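Local coordinates for protein fructose-1,6-bisphosphatase/inositol-1-monophosphatase (Thermotoga maritima, PDB 2P3V) that hydrolyses phosphate esters such as fructose 1,6-bisphosphate and inositol 1-phosphate, using magnesium, and works as a homotetramer, at residues 76-81 with 96-101; 80-85 with 175-180; 135-140 with 210-215; 188-193 with 233-238. All blocks are in the same frame, centred on the assembly; numbering follows the deposited sequence.

Overall arrangement
Interactions 1 and 2 share P80 and I81. In interaction 1 the chain reaches the metal site along a strand, with D79. In interaction 2 it leaves through D82, which probably binds the second magnesium. Their centres lie about 12 Å apart, and S97 CB meets A178 CB at 4.1 Å. Interactions 1 and 4 lie on opposite sides of the chain's centre, centres about 22 Å apart. Interactions 3 and 4 have centres about 8 Å apart; S138 OG and D190 OD1 join them at 2.6 Å. Helix 177-186 links interactions 2 and 4: N180 OD1 lies 3.3 Å from F192 CE1. Bound meso-tartaric acid is near G175 and F192. Interaction 3 lies away from the annotated sites.

Interaction 1. Residues 76-81 with 96-101; sequences WIIDPI and ISLAYV
With CG anti to the carbonyl carbon (chi1 -62°), the W76 side chain swings beside its own backbone N, and the indole meets Y100 and L98 of the facing strand. Y100 takes the other setting, CG anti to the backbone N (chi1 173°). This puts Y100 CD1 over one face of the indole, 3.8 Å from W76 CE2. The two rings are oblique, with planes at 51°. L98 CD1 comes to the indole edge, near its plane, 3.8 Å from W76 CE3. L98 CD1 also lies 3.7 Å from I78 CG1, so L98 fills the space between W76 and I78. With an alanine in place of W76, Y100 and L98 would probably lose the indole surface they pack on, and E60, which accepts from NE1, its N-H donor.

The other face of the sheet carries I77, A99, D79 and S97. I77 CG1 touches V101 CG2 at 3.9 Å. A water donates to I77 O at 2.8 Å and hydrogen-bonds S97 OG at 2.6 Å, bridging the strands. Four backbone bonds pair I77 with A99 and D79 with S97; I77 N to A99 O is nearly straight. The W76 face packs on helices 2-21 and 40-56, the A99 face on helix 203-211. This is an antiparallel strand pair within the large mixed sheet of the inositol monophosphatase fold, and it delivers D79 to the magnesium site.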
loop_
_atom_site.group_PDB
_atom_site.type_symbol
_atom_site.label_atom_id
_atom_site.label_comp_id
_atom_site.label_asym_id
_atom_site.label_seq_id
_atom_site.Cartn_x
_atom_site.Cartn_y
_atom_site.Cartn_z
ATOM N N TRP A 76 14.889 -12.273 23.575
ATOM C CA TRP A 76 14.087 -11.568 22.584
ATOM C C TRP A 76 13.266 -10.505 23.305
ATOM O O TRP A 76 12.603 -10.798 24.294
ATOM C CB TRP A 76 13.143 -12.533 21.863
ATOM C CG TRP A 76 13.826 -13.615 21.101
ATOM C CD1 TRP A 76 14.399 -14.741 21.610
ATOM C CD2 TRP A 76 14.007 -13.678 19.682
ATOM N NE1 TRP A 76 14.927 -15.507 20.597
ATOM C CE2 TRP A 76 14.700 -14.877 19.402
ATOM C CE3 TRP A 76 13.654 -12.837 18.617
ATOM C CZ2 TRP A 76 15.044 -15.257 18.096
ATOM C CZ3 TRP A 76 14.001 -13.217 17.317
ATOM C CH2 TRP A 76 14.688 -14.415 17.072
ATOM N N ILE A 77 13.321 -9.268 22.822
ATOM C CA ILE A 77 12.569 -8.171 23.434
ATOM C C ILE A 77 11.364 -7.858 22.557
ATOM O O ILE A 77 11.511 -7.417 21.414
ATOM C CB ILE A 77 13.427 -6.889 23.581
ATOM C CG1 ILE A 77 14.782 -7.228 24.206
ATOM C CG2 ILE A 77 12.703 -5.888 24.458
ATOM C CD1 ILE A 77 14.676 -7.958 25.523
ATOM N N ILE A 78 10.171 -8.084 23.092
ATOM C CA ILE A 78 8.958 -7.837 22.328
ATOM C C ILE A 78 8.127 -6.710 22.903
ATOM O O ILE A 78 8.029 -6.547 24.115
ATOM C CB ILE A 78 8.043 -9.084 22.282
ATOM C CG1 ILE A 78 8.831 -10.315 21.845
ATOM C CG2 ILE A 78 6.887 -8.848 21.309
ATOM C CD1 ILE A 78 7.985 -11.575 21.849
ATOM N N ASP A 79 7.547 -5.926 22.007
ATOM C CA ASP A 79 6.647 -4.847 22.363
ATOM C C ASP A 79 5.579 -5.036 21.283
ATOM O O ASP A 79 5.725 -4.556 20.160
ATOM C CB ASP A 79 7.334 -3.483 22.238
ATOM C CG ASP A 79 6.420 -2.326 22.635
ATOM O OD1 ASP A 79 6.917 -1.180 22.757
ATOM O OD2 ASP A 79 5.203 -2.556 22.820
ATOM N N PRO A 80 4.509 -5.784 21.605
ATOM C CA PRO A 80 3.406 -6.065 20.676
ATOM C C PRO A 80 2.827 -4.857 19.946
ATOM O O PRO A 80 2.456 -4.966 18.778
ATOM C CB PRO A 80 2.380 -6.765 21.563
ATOM C CG PRO A 80 2.675 -6.190 22.929
ATOM C CD PRO A 80 4.168 -6.229 22.967
ATOM N N ILE A 81 2.734 -3.716 20.626
ATOM C CA ILE A 81 2.204 -2.500 19.999
ATOM C C ILE A 81 2.808 -1.228 20.584
ATOM O O ILE A 81 2.533 -0.871 21.730
ATOM C CB ILE A 81 0.673 -2.364 20.168
ATOM C CG1 ILE A 81 -0.036 -3.606 19.655
ATOM C CG2 ILE A 81 0.171 -1.132 19.409
ATOM C CD1 ILE A 81 -1.553 -3.532 19.819
ATOM N N ILE A 96 5.162 -2.620 15.715
ATOM C CA ILE A 96 5.482 -3.815 16.475
ATOM C C ILE A 96 7.010 -3.835 16.549
ATOM O O ILE A 96 7.708 -3.769 15.529
ATOM C CB ILE A 96 5.010 -5.093 15.753
ATOM C CG1 ILE A 96 3.508 -5.017 15.483
ATOM C CG2 ILE A 96 5.311 -6.322 16.608
ATOM C CD1 ILE A 96 2.982 -6.181 14.682
ATOM N N SER A 97 7.537 -3.922 17.757
ATOM C CA SER A 97 8.978 -3.944 17.923
ATOM C C SER A 97 9.529 -5.288 18.417
ATOM O O SER A 97 8.937 -5.956 19.286
ATOM C CB SER A 97 9.391 -2.840 18.883
ATOM O OG SER A 97 10.771 -2.922 19.160
ATOM N N LEU A 98 10.667 -5.679 17.854
ATOM C CA LEU A 98 11.302 -6.917 18.255
ATOM C C LEU A 98 12.806 -6.761 18.136
ATOM O O LEU A 98 13.301 -6.262 17.123
ATOM C CB LEU A 98 10.840 -8.081 17.378
ATOM C CG LEU A 98 11.554 -9.407 17.668
ATOM C CD1 LEU A 98 11.253 -9.865 19.081
ATOM C CD2 LEU A 98 11.110 -10.459 16.678
ATOM N N ALA A 99 13.523 -7.176 19.182
ATOM C CA ALA A 99 14.979 -7.104 19.196
ATOM C C ALA A 99 15.537 -8.418 19.711
ATOM O O ALA A 99 14.905 -9.093 20.521
ATOM C CB ALA A 99 15.447 -5.968 20.090
ATOM N N TYR A 100 16.708 -8.796 19.217
ATOM C CA TYR A 100 17.354 -10.007 19.689
ATOM C C TYR A 100 18.650 -9.584 20.352
ATOM O O TYR A 100 19.524 -8.976 19.728
ATOM C CB TYR A 100 17.662 -10.976 18.551
ATOM C CG TYR A 100 18.487 -12.161 19.006
ATOM C CD1 TYR A 100 17.978 -13.075 19.935
ATOM C CD2 TYR A 100 19.801 -12.333 18.561
ATOM C CE1 TYR A 100 18.755 -14.126 20.418
ATOM C CE2 TYR A 100 20.590 -13.384 19.039
ATOM C CZ TYR A 100 20.061 -14.275 19.969
ATOM O OH TYR A 100 20.845 -15.303 20.460
ATOM N N VAL A 101 18.762 -9.898 21.633
ATOM C CA VAL A 101 19.946 -9.562 22.398
ATOM C C VAL A 101 20.652 -10.861 22.733
ATOM O O VAL A 101 20.023 -11.821 23.175
ATOM C CB VAL A 101 19.559 -8.839 23.690
ATOM C CG1 VAL A 101 20.795 -8.347 24.395
ATOM C CG2 VAL A 101 18.615 -7.686 23.374
HETATM O O HOH W 1 11.321 -4.629 21.109
#

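Interaction 2. Residues 80-85 with 175-180; sequences PIDGTI and GSAALN. With SRT (S,R meso-tartaric acid), chain E.
The D82 carboxylate is the flat group here, and it meets the start of helix 177-186 through both oxygens. OD2 is reached on its syn side by A178 N, which stands 32° out of the carboxylate plane. That bond is short and nearly straight, 2.6 Å from A178 N to D82 OD2 with 170° at the hydrogen. D82 OD1 takes a weak bond from A177 N at 3.2 Å. The methyl of A178, CB, lies 3.2 Å from D82 OD2, so the acid is closely packed. CG lies anti to the backbone N (chi1 -177°), which carries the carboxylate across to the helix.

The backbone of D82 is held as well. S176 OG donates to D82 O at 2.9 Å, from above the carbonyl plane and not on a lone pair. S176 OG also bonds to S95 OG. Next along, G83 CA lies 3.2 Å from G175 O, and a side chain at G83 would run into that oxygen. Meso-tartaric acid lies beside this turn, with its O3 3.8 Å from G175 CA; it is hydrogen-bonded to R172 NH2 of the second subunit.

An asparagine in place of D82 would probably leave A177 N or A178 N without a carboxylate oxygen to donate to. D82 probably binds the second magnesium, so the helix N-H groups are likely to fix the rotation of a metal-binding carboxylate.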
loop_
_atom_site.group_PDB
_atom_site.type_symbol
_atom_site.label_atom_id
_atom_site.label_comp_id
_atom_site.label_asym_id
_atom_site.label_seq_id
_atom_site.Cartn_x
_atom_site.Cartn_y
_atom_site.Cartn_z
ATOM N N PRO A 80 4.509 -5.784 21.605
ATOM C CA PRO A 80 3.406 -6.065 20.676
ATOM C C PRO A 80 2.827 -4.857 19.946
ATOM O O PRO A 80 2.456 -4.966 18.778
ATOM C CB PRO A 80 2.380 -6.765 21.563
ATOM C CG PRO A 80 2.675 -6.190 22.929
ATOM C CD PRO A 80 4.168 -6.229 22.967
ATOM N N ILE A 81 2.734 -3.716 20.626
ATOM C CA ILE A 81 2.204 -2.500 19.999
ATOM C C ILE A 81 2.808 -1.228 20.584
ATOM O O ILE A 81 2.533 -0.871 21.730
ATOM C CB ILE A 81 0.673 -2.364 20.168
ATOM C CG1 ILE A 81 -0.036 -3.606 19.655
ATOM C CG2 ILE A 81 0.171 -1.132 19.409
ATOM C CD1 ILE A 81 -1.553 -3.532 19.819
ATOM N N ASP A 82 3.633 -0.541 19.807
ATOM C CA ASP A 82 4.216 0.699 20.287
ATOM C C ASP A 82 3.381 1.806 19.644
ATOM O O ASP A 82 3.369 1.950 18.425
ATOM C CB ASP A 82 5.675 0.790 19.866
ATOM C CG ASP A 82 6.352 2.034 20.394
ATOM O OD1 ASP A 82 5.644 2.891 20.960
ATOM O OD2 ASP A 82 7.589 2.159 20.236
ATOM N N GLY A 83 2.668 2.568 20.468
ATOM C CA GLY A 83 1.800 3.617 19.965
ATOM C C GLY A 83 0.375 3.107 20.099
ATOM O O GLY A 83 -0.485 3.333 19.244
ATOM N N THR A 84 0.136 2.397 21.195
ATOM C CA THR A 84 -1.164 1.818 21.484
ATOM C C THR A 84 -2.256 2.867 21.352
ATOM O O THR A 84 -3.333 2.604 20.808
ATOM C CB THR A 84 -1.200 1.244 22.904
ATOM O OG1 THR A 84 0.082 0.683 23.223
ATOM C CG2 THR A 84 -2.261 0.150 22.999
ATOM N N ILE A 85 -1.976 4.062 21.853
ATOM C CA ILE A 85 -2.943 5.144 21.776
ATOM C C ILE A 85 -3.267 5.449 20.321
ATOM O O ILE A 85 -4.445 5.535 19.947
ATOM C CB ILE A 85 -2.412 6.399 22.474
ATOM C CG1 ILE A 85 -2.269 6.106 23.976
ATOM C CG2 ILE A 85 -3.332 7.594 22.188
ATOM C CD1 ILE A 85 -1.744 7.278 24.803
ATOM N N GLY A 175 3.986 9.791 18.019
ATOM C CA GLY A 175 3.255 8.822 18.817
ATOM C C GLY A 175 3.654 7.353 18.850
ATOM O O GLY A 175 2.901 6.536 19.394
ATOM N N SER A 176 4.795 6.998 18.260
ATOM C CA SER A 176 5.285 5.615 18.301
ATOM C C SER A 176 6.803 5.686 18.508
ATOM O O SER A 176 7.543 5.989 17.586
ATOM C CB SER A 176 4.950 4.872 17.003
ATOM O OG SER A 176 5.353 3.508 17.080
ATOM N N ALA A 177 7.266 5.405 19.718
ATOM C CA ALA A 177 8.691 5.508 20.038
ATOM C C ALA A 177 9.667 4.762 19.147
ATOM O O ALA A 177 10.610 5.365 18.629
ATOM C CB ALA A 177 8.923 5.110 21.484
ATOM N N ALA A 178 9.457 3.458 18.978
ATOM C CA ALA A 178 10.350 2.631 18.162
ATOM C C ALA A 178 10.479 3.157 16.737
ATOM O O ALA A 178 11.576 3.306 16.203
ATOM C CB ALA A 178 9.852 1.199 18.143
ATOM N N LEU A 179 9.341 3.451 16.133
ATOM C CA LEU A 179 9.291 3.948 14.773
ATOM C C LEU A 179 10.080 5.249 14.625
ATOM O O LEU A 179 10.909 5.398 13.724
ATOM C CB LEU A 179 7.825 4.171 14.404
ATOM C CG LEU A 179 7.464 4.587 12.990
ATOM C CD1 LEU A 179 7.863 3.503 12.014
ATOM C CD2 LEU A 179 5.980 4.827 12.924
ATOM N N ASN A 180 9.805 6.186 15.523
ATOM C CA ASN A 180 10.439 7.495 15.535
ATOM C C ASN A 180 11.955 7.327 15.584
ATOM O O ASN A 180 12.695 8.034 14.890
ATOM C CB ASN A 180 9.934 8.284 16.752
ATOM C CG ASN A 180 9.815 9.781 16.488
ATOM O OD1 ASN A 180 8.987 10.467 17.104
ATOM N ND2 ASN A 180 10.656 10.301 15.596
HETATM O O1 SRT E . 7.507 8.465 23.514
HETATM O O11 SRT E . 6.968 6.533 24.715
HETATM C C1 SRT E . 6.689 7.622 24.178
HETATM C C2 SRT E . 5.260 8.187 24.196
HETATM O O2 SRT E . 4.537 7.230 24.933
HETATM C C3 SRT E . 4.714 8.320 22.718
HETATM O O3 SRT E . 5.531 9.210 21.864
HETATM C C4 SRT E . 3.299 8.883 22.815
HETATM O O4 SRT E . 2.439 7.931 23.075
HETATM O O41 SRT E . 3.022 10.040 22.659
#

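Interaction 3. Residues 135-140 with 210-215; sequences IRVSEN and KEAGGM
V137 points its isopropyl group at the chain leaving helix 203-211, and its two methyls take different places there. CG1, anti to the carbonyl carbon (chi1 -59°), reaches over the backbone of G214, with V137 CG1 3.4 Å from G214 N. It also meets the methyl of A212, with V137 CG1 4.1 Å from A212 CB. V137 CG2 lies 4.0 Å from A212 O. A212 CB lies 4.0 Å from I135 O, so A212 sits between I135 and V137.

One backbone bond ties the segments. V137 N donates to A212 O at 3.0 Å, with 158° at the hydrogen and the donor tilted 33° from the carbonyl plane. The same oxygen receives a CA-H contact from R136, whose CA is 3.3 Å from A212 O.

The helix ends here in a Schellman motif. G213 has a positive phi, and G213 N bonds back to K210 O. G214 follows directly under V137, and a side chain there would press on V137 CG1. The chain then enters strand 215-217.

R136 brings only its CB near the turn, 3.8 Å from A212 O, and its extended chain runs out on the exposed side. On the buried side, I135 and A212 both pack on A128 of strand 128-130. V137 also touches N235. E211 bonds through its carboxylate to the backbone N atoms of G125 and G127.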
loop_
_atom_site.group_PDB
_atom_site.type_symbol
_atom_site.label_atom_id
_atom_site.label_comp_id
_atom_site.label_asym_id
_atom_site.label_seq_id
_atom_site.Cartn_x
_atom_site.Cartn_y
_atom_site.Cartn_z
ATOM N N ILE A 135 19.431 2.287 4.499
ATOM C CA ILE A 135 19.079 3.598 5.019
ATOM C C ILE A 135 20.245 4.158 5.834
ATOM O O ILE A 135 20.959 3.411 6.503
ATOM C CB ILE A 135 17.800 3.548 5.903
ATOM C CG1 ILE A 135 17.922 2.453 6.964
ATOM C CG2 ILE A 135 16.578 3.335 5.031
ATOM C CD1 ILE A 135 16.847 2.506 8.021
ATOM N N ARG A 136 20.446 5.470 5.757
ATOM C CA ARG A 136 21.521 6.136 6.494
ATOM C C ARG A 136 20.970 7.409 7.100
ATOM O O ARG A 136 20.031 7.991 6.551
ATOM C CB ARG A 136 22.691 6.486 5.567
ATOM C CG ARG A 136 23.398 5.274 4.986
ATOM C CD ARG A 136 24.831 5.596 4.579
ATOM N NE ARG A 136 25.611 4.381 4.324
ATOM C CZ ARG A 136 26.938 4.340 4.233
ATOM N NH1 ARG A 136 27.653 5.451 4.373
ATOM N NH2 ARG A 136 27.552 3.184 4.008
ATOM N N VAL A 137 21.533 7.835 8.230
ATOM C CA VAL A 137 21.076 9.064 8.863
ATOM C C VAL A 137 21.309 10.215 7.889
ATOM O O VAL A 137 21.937 10.049 6.843
ATOM C CB VAL A 137 21.826 9.384 10.170
ATOM C CG1 VAL A 137 21.651 8.258 11.159
ATOM C CG2 VAL A 137 23.292 9.645 9.876
ATOM N N SER A 138 20.802 11.385 8.247
ATOM C CA SER A 138 20.925 12.556 7.400
ATOM C C SER A 138 22.284 13.215 7.471
ATOM O O SER A 138 23.155 12.827 8.250
ATOM C CB SER A 138 19.860 13.586 7.775
ATOM O OG SER A 138 20.132 14.135 9.051
ATOM N N GLU A 139 22.446 14.232 6.638
ATOM C CA GLU A 139 23.676 14.990 6.575
ATOM C C GLU A 139 23.376 16.435 6.942
ATOM O O GLU A 139 24.154 17.328 6.622
ATOM C CB GLU A 139 24.264 14.927 5.168
ATOM C CG GLU A 139 24.507 13.516 4.644
ATOM C CD GLU A 139 24.976 13.506 3.190
ATOM O OE1 GLU A 139 24.283 14.103 2.333
ATOM O OE2 GLU A 139 26.035 12.900 2.904
ATOM N N ASN A 140 22.235 16.669 7.592
ATOM C CA ASN A 140 21.870 18.018 8.017
ATOM C C ASN A 140 22.789 18.343 9.191
ATOM O O ASN A 140 22.582 17.849 10.297
ATOM C CB ASN A 140 20.398 18.072 8.452
ATOM C CG ASN A 140 19.435 17.827 7.297
ATOM O OD1 ASN A 140 19.727 18.180 6.158
ATOM N ND2 ASN A 140 18.277 17.241 7.590
ATOM N N LYS A 210 22.193 3.059 15.120
ATOM C CA LYS A 210 23.647 2.855 15.105
ATOM C C LYS A 210 24.135 2.262 13.799
ATOM O O LYS A 210 25.184 2.656 13.294
ATOM C CB LYS A 210 24.098 1.971 16.274
ATOM C CG LYS A 210 24.240 2.740 17.587
ATOM C CD LYS A 210 24.835 1.875 18.690
ATOM C CE LYS A 210 25.156 2.697 19.946
ATOM N NZ LYS A 210 25.809 1.881 21.026
ATOM N N GLU A 211 23.383 1.316 13.246
ATOM C CA GLU A 211 23.770 0.705 11.975
ATOM C C GLU A 211 23.493 1.655 10.814
ATOM O O GLU A 211 24.004 1.477 9.709
ATOM C CB GLU A 211 23.024 -0.612 11.772
ATOM C CG GLU A 211 23.572 -1.716 12.638
ATOM C CD GLU A 211 24.982 -2.134 12.226
ATOM O OE1 GLU A 211 25.750 -2.591 13.092
ATOM O OE2 GLU A 211 25.322 -2.024 11.031
ATOM N N ALA A 212 22.682 2.671 11.090
ATOM C CA ALA A 212 22.316 3.676 10.106
ATOM C C ALA A 212 23.367 4.778 10.071
ATOM O O ALA A 212 23.317 5.666 9.219
ATOM C CB ALA A 212 20.969 4.263 10.457
ATOM N N GLY A 213 24.310 4.720 11.007
ATOM C CA GLY A 213 25.371 5.711 11.067
ATOM C C GLY A 213 25.149 6.746 12.147
ATOM O O GLY A 213 25.976 7.638 12.345
ATOM N N GLY A 214 24.034 6.619 12.857
ATOM C CA GLY A 214 23.704 7.566 13.905
ATOM C C GLY A 214 24.448 7.423 15.220
ATOM O O GLY A 214 25.307 6.552 15.390
ATOM N N MET A 215 24.084 8.291 16.157
ATOM C CA MET A 215 24.682 8.339 17.481
ATOM C C MET A 215 23.587 8.241 18.551
ATOM O O MET A 215 22.599 8.967 18.496
ATOM C CB MET A 215 25.425 9.670 17.617
ATOM C CG MET A 215 26.291 9.819 18.842
ATOM S SD MET A 215 27.047 11.449 18.867
ATOM C CE MET A 215 28.223 11.355 17.548
#

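Interaction 4. Residues 188-193 with 233-238; sequences RVDFFV and FSNGLI
F192 and F233 make the tight part of the contact. Their side chains lie side by side and point the same way, with F192 CD2 3.7 Å from F233 CD1. The rings are oblique, their planes at 38°. F192 O comes to the edge of the F233 ring, in its plane. The backbones bond in both directions. F192 N donates to F233 O at 2.6 Å, and F233 N donates to F192 O at 2.9 Å, nearly straight at 176°. Both donors lie in the carbonyl plane.

Past S234 the pairing slackens. F191 CB still touches S234 CB, but with CG set between the backbone N and the carbonyl carbon (chi1 70°) the F191 ring leads away from the facing chain. I238 CD1 reaches back to F191 CB at 4.0 Å. D190 O takes only a weak bond from N235 N at 3.1 Å. Beyond this the chain turns off through G236, partly exposed, to L237, exposed. S234 OG accepts from G236 N at 2.7 Å, an ST turn. D190 OD1 bonds to S138 OG and N140 ND2, and D190 OD2 to V147 N. N235 ND2 bonds to N140 O, and weakly to S138 OG.

Strands 191-194 and 231-234 are antiparallel neighbours in the mixed five-stranded sheet. F192 and F233 pack on helix 177-186. F191, on the other face, packs on F160 and M164 of helix 157-164.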
loop_
_atom_site.group_PDB
_atom_site.type_symbol
_atom_site.label_atom_id
_atom_site.label_comp_id
_atom_site.label_asym_id
_atom_site.label_seq_id
_atom_site.Cartn_x
_atom_site.Cartn_y
_atom_site.Cartn_z
ATOM N N ARG A 188 14.565 10.449 8.168
ATOM C CA ARG A 188 13.337 11.241 8.034
ATOM C C ARG A 188 13.256 12.378 9.050
ATOM O O ARG A 188 12.463 13.313 8.895
ATOM C CB ARG A 188 12.117 10.325 8.159
ATOM C CG ARG A 188 12.084 9.256 7.069
ATOM C CD ARG A 188 10.909 8.320 7.230
ATOM N NE ARG A 188 10.531 7.728 5.953
ATOM C CZ ARG A 188 9.399 7.060 5.754
ATOM N NH1 ARG A 188 8.542 6.892 6.752
ATOM N NH2 ARG A 188 9.102 6.595 4.553
ATOM N N VAL A 189 14.061 12.271 10.101
ATOM C CA VAL A 189 14.166 13.297 11.136
ATOM C C VAL A 189 15.641 13.270 11.510
ATOM O O VAL A 189 16.321 12.263 11.286
ATOM C CB VAL A 189 13.282 13.013 12.367
ATOM C CG1 VAL A 189 11.815 13.254 12.011
ATOM C CG2 VAL A 189 13.503 11.592 12.860
ATOM N N ASP A 190 16.148 14.363 12.066
ATOM C CA ASP A 190 17.569 14.420 12.371
ATOM C C ASP A 190 17.893 14.066 13.811
ATOM O O ASP A 190 19.048 13.813 14.155
ATOM C CB ASP A 190 18.103 15.807 11.990
ATOM C CG ASP A 190 17.689 16.224 10.573
ATOM O OD1 ASP A 190 18.043 15.518 9.609
ATOM O OD2 ASP A 190 17.013 17.258 10.417
ATOM N N PHE A 191 16.868 14.051 14.656
ATOM C CA PHE A 191 17.059 13.682 16.053
ATOM C C PHE A 191 15.747 13.324 16.732
ATOM O O PHE A 191 14.668 13.778 16.332
ATOM C CB PHE A 191 17.802 14.796 16.820
ATOM C CG PHE A 191 16.998 16.060 17.040
ATOM C CD1 PHE A 191 16.025 16.124 18.040
ATOM C CD2 PHE A 191 17.257 17.203 16.284
ATOM C CE1 PHE A 191 15.323 17.314 18.290
ATOM C CE2 PHE A 191 16.564 18.396 16.523
ATOM C CZ PHE A 191 15.593 18.448 17.533
ATOM N N PHE A 192 15.853 12.480 17.749
ATOM C CA PHE A 192 14.690 12.026 18.496
ATOM C C PHE A 192 15.013 11.956 19.988
ATOM O O PHE A 192 15.946 11.267 20.401
ATOM C CB PHE A 192 14.237 10.651 17.986
ATOM C CG PHE A 192 13.133 10.037 18.802
ATOM C CD1 PHE A 192 11.927 10.714 18.991
ATOM C CD2 PHE A 192 13.299 8.784 19.394
ATOM C CE1 PHE A 192 10.896 10.147 19.763
ATOM C CE2 PHE A 192 12.284 8.213 20.162
ATOM C CZ PHE A 192 11.080 8.895 20.344
ATOM N N VAL A 193 14.220 12.674 20.780
ATOM C CA VAL A 193 14.388 12.746 22.220
ATOM C C VAL A 193 13.254 12.033 22.942
ATOM O O VAL A 193 12.090 12.259 22.648
ATOM C CB VAL A 193 14.419 14.203 22.675
ATOM C CG1 VAL A 193 14.567 14.270 24.171
ATOM C CG2 VAL A 193 15.561 14.920 21.996
ATOM N N PHE A 233 18.545 10.096 20.109
ATOM C CA PHE A 233 18.962 9.471 18.858
ATOM C C PHE A 233 19.160 10.603 17.853
ATOM O O PHE A 233 18.307 11.484 17.735
ATOM C CB PHE A 233 17.882 8.524 18.323
ATOM C CG PHE A 233 17.463 7.444 19.291
ATOM C CD1 PHE A 233 16.730 7.754 20.429
ATOM C CD2 PHE A 233 17.767 6.110 19.036
ATOM C CE1 PHE A 233 16.302 6.753 21.296
ATOM C CE2 PHE A 233 17.343 5.107 19.895
ATOM C CZ PHE A 233 16.608 5.426 21.026
ATOM N N SER A 234 20.274 10.596 17.128
ATOM C CA SER A 234 20.510 11.660 16.154
ATOM C C SER A 234 21.372 11.176 15.013
ATOM O O SER A 234 21.793 10.018 14.979
ATOM C CB SER A 234 21.227 12.835 16.799
ATOM O OG SER A 234 22.627 12.642 16.724
ATOM N N ASN A 235 21.656 12.081 14.087
ATOM C CA ASN A 235 22.486 11.739 12.952
ATOM C C ASN A 235 23.965 11.944 13.298
ATOM O O ASN A 235 24.846 11.845 12.442
ATOM C CB ASN A 235 22.070 12.570 11.736
ATOM C CG ASN A 235 22.246 14.047 11.950
ATOM O OD1 ASN A 235 22.393 14.514 13.078
ATOM N ND2 ASN A 235 22.216 14.799 10.863
ATOM N N GLY A 236 24.231 12.214 14.571
ATOM C CA GLY A 236 25.599 12.405 15.008
ATOM C C GLY A 236 26.161 13.787 14.743
ATOM O O GLY A 236 27.039 14.251 15.469
ATOM N N LEU A 237 25.657 14.455 13.711
ATOM C CA LEU A 237 26.142 15.786 13.351
ATOM C C LEU A 237 25.669 16.930 14.261
ATOM O O LEU A 237 26.436 17.852 14.541
ATOM C CB LEU A 237 25.759 16.100 11.904
ATOM C CG LEU A 237 26.196 15.076 10.852
ATOM C CD1 LEU A 237 25.677 15.515 9.496
ATOM C CD2 LEU A 237 27.712 14.944 10.829
ATOM N N ILE A 238 24.420 16.881 14.718
ATOM C CA ILE A 238 23.884 17.938 15.583
ATOM C C ILE A 238 23.635 17.485 17.022
ATOM O O ILE A 238 22.994 18.190 17.803
ATOM C CB ILE A 238 22.555 18.506 15.017
ATOM C CG1 ILE A 238 21.695 17.374 14.454
ATOM C CG2 ILE A 238 22.844 19.546 13.934
ATOM C CD1 ILE A 238 21.236 16.372 15.476
#